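Local coordinates for protein endo-N-acetyl-beta-D-glucosaminidase (PDB 4AC1) that probably cleaves the chitobiose core of N-linked glycans as a family 18 endo-beta-N-acetylglucosaminidase, removing N-glycans from the cellulases of its own fungus, at residues 124-129 with 166-171; 151-156 with 185-190. All coordinates share one frame; numbering follows the deposited sequence. Where two conformers were deposited one is given.

Interaction 1 of 2, residues 124-129 with 166-171. With ZN (zinc ion), chain G.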
# COMPACT_ATOMS: atom_id res chain seq x y z
N LEU A 124 -2.35 4.72 4.15
CA LEU A 124 -2.43 4.69 5.61
C LEU A 124 -2.61 3.24 6.03
O LEU A 124 -3.73 2.70 5.98
CB LEU A 124 -3.60 5.55 6.13
CG LEU A 124 -3.70 7.04 5.78
CD1 LEU A 124 -2.39 7.78 5.97
CD2 LEU A 124 -4.20 7.25 4.38
N ASP A 125 -1.50 2.61 6.39
CA ASP A 125 -1.47 1.18 6.73
C ASP A 125 -1.51 1.06 8.24
O ASP A 125 -0.49 1.07 8.92
CB ASP A 125 -0.21 0.55 6.15
CG ASP A 125 -0.15 -0.96 6.31
OD1 ASP A 125 -1.03 -1.59 6.93
OD2 ASP A 125 0.86 -1.53 5.81
N VAL A 126 -2.73 0.98 8.77
CA VAL A 126 -2.95 1.12 10.20
C VAL A 126 -2.99 -0.26 10.84
O VAL A 126 -3.93 -1.03 10.66
CB VAL A 126 -4.26 1.90 10.47
CG1 VAL A 126 -4.47 2.07 11.97
CG2 VAL A 126 -4.24 3.27 9.76
N GLU A 127 -1.91 -0.59 11.54
CA GLU A 127 -1.76 -1.92 12.12
C GLU A 127 -1.84 -1.91 13.66
O GLU A 127 -1.60 -2.93 14.30
CB GLU A 127 -0.49 -2.61 11.62
CG GLU A 127 -0.46 -2.92 10.13
CD GLU A 127 0.79 -3.68 9.70
OE1 GLU A 127 1.43 -4.32 10.56
OE2 GLU A 127 1.12 -3.65 8.50
N GLN A 128 -2.19 -0.76 14.24
CA GLN A 128 -2.51 -0.67 15.67
C GLN A 128 -3.80 0.13 15.78
O GLN A 128 -4.15 0.82 14.82
CB GLN A 128 -1.39 0.01 16.49
CG GLN A 128 -0.03 -0.65 16.37
CD GLN A 128 0.72 -0.24 15.11
OE1 GLN A 128 0.64 0.91 14.67
NE2 GLN A 128 1.45 -1.18 14.53
N PRO A 129 -4.52 0.04 16.92
CA PRO A 129 -5.81 0.74 16.99
C PRO A 129 -5.73 2.26 16.87
O PRO A 129 -4.86 2.90 17.48
CB PRO A 129 -6.34 0.34 18.37
CG PRO A 129 -5.70 -0.99 18.64
CD PRO A 129 -4.31 -0.84 18.08
N ASN A 166 -9.41 -7.40 12.69
CA ASN A 166 -8.99 -6.09 12.22
C ASN A 166 -7.84 -5.60 13.09
O ASN A 166 -7.88 -5.72 14.31
CB ASN A 166 -10.21 -5.16 12.32
CG ASN A 166 -9.93 -3.72 11.90
OD1 ASN A 166 -8.95 -3.40 11.22
ND2 ASN A 166 -10.84 -2.83 12.30
N LEU A 167 -6.80 -5.09 12.46
CA LEU A 167 -5.66 -4.56 13.20
C LEU A 167 -5.81 -3.09 13.56
O LEU A 167 -5.02 -2.57 14.35
CB LEU A 167 -4.37 -4.75 12.39
CG LEU A 167 -3.96 -6.16 11.97
CD1 LEU A 167 -2.70 -6.11 11.11
CD2 LEU A 167 -3.72 -7.02 13.20
N SER A 168 -6.80 -2.43 12.97
CA SER A 168 -6.85 -0.96 12.94
C SER A 168 -7.72 -0.31 14.00
O SER A 168 -7.70 0.91 14.13
CB SER A 168 -7.33 -0.46 11.57
OG SER A 168 -6.62 -1.07 10.50
N GLY A 169 -8.50 -1.10 14.74
CA GLY A 169 -9.42 -0.56 15.74
C GLY A 169 -10.71 0.01 15.15
O GLY A 169 -11.80 -0.46 15.45
N PHE A 170 -10.58 1.04 14.32
CA PHE A 170 -11.76 1.64 13.69
C PHE A 170 -12.47 0.70 12.71
O PHE A 170 -11.91 -0.32 12.27
CB PHE A 170 -11.41 2.95 12.99
CG PHE A 170 -10.42 2.80 11.87
CD1 PHE A 170 -10.85 2.35 10.62
CD2 PHE A 170 -9.07 3.09 12.05
CE1 PHE A 170 -9.96 2.21 9.57
CE2 PHE A 170 -8.17 2.96 10.99
CZ PHE A 170 -8.62 2.51 9.75
N SER A 171 -13.71 1.05 12.36
CA SER A 171 -14.50 0.28 11.42
C SER A 171 -14.26 0.72 9.97
O SER A 171 -14.42 1.90 9.64
CB SER A 171 -15.99 0.40 11.77
OG SER A 171 -16.77 -0.05 10.68
ZN ZN G . 2.26 -4.92 7.36
O HOH W 1 3.33 -5.39 8.84
O HOH W 2 0.77 -6.60 7.38
O HOH W 3 3.69 -3.39 6.92
O HOH W 4 3.52 -6.24 6.19
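The ring of Phe170 meets Val126 through CE2, which lies 3.9 Å from Val126 CG1. The approach is oblique. One face of the ring takes CB of Ser168, 3.5 Å above its plane and displaced toward the rim. Val126 CG1 also packs on Ser168 CB, so valine, serine and ring form one small cluster. Gln132 and Ile135 of helix 132-146 also touch the ring.

The hydrogen bond across the contact runs from Ser168 OG to Val126 O, at 2.7 Å. The donor is tilted 24° from the carbonyl plane. Ser168 OG stands beside its own backbone N (chi1 -49°), which turns the hydroxyl to this carbonyl. A second partner of Ser168 OG is the hydroxyl of Tyr172.

The turn around Ser168 is braced from within. Asn166 OD1 accepts from Ser168 N at 2.9 Å, with the donor above the carbonyl plane. Asn166 ND2 gives a bond of 2.7 Å to Phe170 O, which lies in the plane of the amide.

Glu127 and Leu167 run side by side and point the same way, with Glu127 CG 4.0 Å from Leu167 CD1. The glutamate chain is extended beyond CG and carries its carboxylate past the leucine to the metal. Glu127 OE2 binds zinc at 2.0 Å, and Glu127 OE1 accepts from a zinc-bound water at 2.8 Å. Both carboxylate oxygens are therefore held. At the other end, Pro129 CA makes a CA-H...O contact with Ser168 O.

Asn166 forms an Asx turn. The whole joins the end of strand 121-125 and its loop to the loop after strand 151-154 in the GH18 barrel, at a zinc site completed by Gln189 and waters. Asp125 and Glu127 fall in the DxDxE part of the GH18 signature, so Glu127 is probably the general acid, as in GH18 relatives.

Interaction 2 of 2, residues 151-156 with 185-190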
# COMPACT_ATOMS: atom_id res chain seq x y z
N LEU A 151 -3.68 10.59 -4.29
CA LEU A 151 -4.14 9.23 -4.00
C LEU A 151 -4.14 8.96 -2.51
O LEU A 151 -3.15 9.20 -1.84
CB LEU A 151 -3.30 8.18 -4.74
CG LEU A 151 -3.40 8.28 -6.26
CD1 LEU A 151 -2.43 7.31 -6.91
CD2 LEU A 151 -4.83 8.07 -6.78
N ILE A 152 -5.27 8.52 -1.98
CA ILE A 152 -5.37 8.15 -0.57
C ILE A 152 -5.87 6.72 -0.50
O ILE A 152 -6.95 6.41 -1.00
CB ILE A 152 -6.31 9.09 0.23
CG1 ILE A 152 -5.80 10.54 0.15
CG2 ILE A 152 -6.39 8.65 1.70
CD1 ILE A 152 -6.68 11.58 0.84
N THR A 153 -5.07 5.86 0.12
CA THR A 153 -5.44 4.46 0.25
C THR A 153 -5.27 3.99 1.69
O THR A 153 -4.65 4.68 2.51
CB THR A 153 -4.63 3.57 -0.73
OG1 THR A 153 -3.25 3.63 -0.40
CG2 THR A 153 -4.79 4.05 -2.15
N LEU A 154 -5.86 2.84 2.01
CA LEU A 154 -5.60 2.17 3.28
C LEU A 154 -5.25 0.73 2.99
O LEU A 154 -5.47 0.26 1.87
CB LEU A 154 -6.79 2.29 4.23
CG LEU A 154 -7.10 3.71 4.70
CD1 LEU A 154 -8.14 4.39 3.79
CD2 LEU A 154 -7.51 3.71 6.16
N ALA A 155 -4.74 0.03 4.00
CA ALA A 155 -4.35 -1.37 3.87
C ALA A 155 -5.03 -2.23 4.94
O ALA A 155 -4.37 -2.82 5.79
CB ALA A 155 -2.82 -1.49 3.94
N PRO A 156 -6.37 -2.34 4.90
CA PRO A 156 -7.05 -3.25 5.83
C PRO A 156 -6.61 -4.69 5.58
O PRO A 156 -6.34 -5.08 4.45
CB PRO A 156 -8.52 -3.11 5.42
CG PRO A 156 -8.48 -2.69 3.98
CD PRO A 156 -7.28 -1.82 3.86
N TRP A 185 -8.64 3.37 -3.05
CA TRP A 185 -8.77 1.92 -2.97
C TRP A 185 -8.22 1.39 -1.65
O TRP A 185 -7.60 2.14 -0.87
CB TRP A 185 -8.13 1.18 -4.17
CG TRP A 185 -6.63 1.14 -4.16
CD1 TRP A 185 -5.84 0.21 -3.54
CD2 TRP A 185 -5.73 2.05 -4.82
NE1 TRP A 185 -4.52 0.48 -3.76
CE2 TRP A 185 -4.42 1.59 -4.55
CE3 TRP A 185 -5.90 3.20 -5.60
CZ2 TRP A 185 -3.29 2.26 -5.01
CZ3 TRP A 185 -4.77 3.85 -6.07
CH2 TRP A 185 -3.48 3.38 -5.77
N TYR A 186 -8.46 0.10 -1.42
CA TYR A 186 -8.00 -0.62 -0.26
C TYR A 186 -6.99 -1.68 -0.68
O TYR A 186 -7.31 -2.59 -1.47
CB TYR A 186 -9.19 -1.27 0.46
CG TYR A 186 -10.26 -0.28 0.90
CD1 TYR A 186 -10.13 0.41 2.11
CD2 TYR A 186 -11.40 -0.05 0.12
CE1 TYR A 186 -11.08 1.32 2.51
CE2 TYR A 186 -12.37 0.88 0.52
CZ TYR A 186 -12.21 1.54 1.73
OH TYR A 186 -13.17 2.45 2.12
N ASN A 187 -5.76 -1.53 -0.19
CA ASN A 187 -4.69 -2.51 -0.38
C ASN A 187 -4.95 -3.64 0.58
O ASN A 187 -4.49 -3.64 1.72
CB ASN A 187 -3.35 -1.85 -0.08
CG ASN A 187 -2.96 -0.83 -1.11
OD1 ASN A 187 -2.80 -1.16 -2.29
ND2 ASN A 187 -2.84 0.43 -0.68
N THR A 188 -5.74 -4.61 0.12
CA THR A 188 -6.38 -5.53 1.06
C THR A 188 -5.48 -6.73 1.32
O THR A 188 -5.06 -7.43 0.39
CB THR A 188 -7.79 -5.92 0.56
OG1 THR A 188 -8.56 -4.73 0.35
CG2 THR A 188 -8.54 -6.74 1.59
N GLN A 189 -5.13 -6.94 2.59
CA GLN A 189 -4.12 -7.94 2.93
C GLN A 189 -4.73 -9.34 3.05
O GLN A 189 -5.30 -9.68 4.10
CB GLN A 189 -3.37 -7.53 4.20
CG GLN A 189 -2.92 -6.07 4.22
CD GLN A 189 -1.95 -5.75 5.34
OE1 GLN A 189 -1.07 -6.55 5.64
NE2 GLN A 189 -2.10 -4.60 5.98
N PHE A 190 -4.63 -10.12 1.98
CA PHE A 190 -5.07 -11.53 1.96
C PHE A 190 -3.91 -12.44 2.39
O PHE A 190 -3.42 -13.28 1.62
CB PHE A 190 -5.57 -11.95 0.56
CG PHE A 190 -6.86 -11.27 0.13
CD1 PHE A 190 -6.84 -10.01 -0.46
CD2 PHE A 190 -8.09 -11.91 0.30
CE1 PHE A 190 -8.03 -9.40 -0.87
CE2 PHE A 190 -9.27 -11.32 -0.11
CZ PHE A 190 -9.24 -10.05 -0.70
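Asn187 N donates to Leu154 O at 2.7 Å, nearly along the C=O axis. Further on, Gln189 N donates to Pro156 O at 2.9 Å, in the carbonyl plane and close to straight. The side chain of Gln189 adds a third bond: NE2 reaches Ala155 O at 2.9 Å. That oxygen lies near the amide plane of Gln189, but the donor is tilted 30° from the carbonyl plane of Ala155. Gln189 thus holds two successive carbonyls, one with its backbone and one with its amide. At the other end, the bond from Leu154 N to Trp185 O is weak.

Trp185 NE1 donates to Asn187 OD1 at 2.8 Å, and this oxygen sits at the edge of the indole, in its plane. NE1 comes from above the carbonyl plane of Asn187, and the bond restrains both side chains. Thr153 OG1 is hydrogen-bonded to Asp123, and Asn187 ND2 makes a weak bond to the same carboxylate oxygen.

Thr153 CG2 rests over the face of Trp185, 3.4 Å from the centroid of the six-membered ring and 12° off its normal, a CH-pi contact. The indole's CG lies between the backbone N and the carbonyl carbon (chi1 74°), which folds the ring alongside the threonine. Leu151 CD1 approaches the edge of the indole near its plane. Pro156 and Tyr186 pack across each other at about a right angle, with Pro156 CG 3.9 Å from Tyr186 CB. Tyr186 OH bonds to Gln176 of helix 172-179.

These neighbouring parallel strands belong to one beta-alpha-beta unit of the barrel. The carbonyls of Leu154, Ala155 and Pro156 each accept a bond, whereas the buried Trp185 N has no partner in the model. The hydrogen bond from NE2 to Ala155 O holds the nitrogen side of Gln189, consistent with presenting Gln189 OE1 to the zinc ion it binds.

How the interactions relate
Interaction 1 and interaction 2 have centres about 11 Å apart and meet on the same sheet of the GH18 barrel. Along the chain their segments alternate: 124-129, 151-156, 166-171, 185-190. Strands 121-125, 151-154 and 185-189 are successive neighbours, with 151-154 in the middle. Leu124 N is 2.8 Å from Thr153 O, a probable hydrogen bond that joins the two contacts. Interaction 2 is buried between strands, while interaction 1 is partly buried and joins the end of strand 121-125 and its loop to the loop after strand 151-154. Glu127 of one and Gln189 of the other bind the same zinc ion, so the two contacts together shape a metal site beside Asp125.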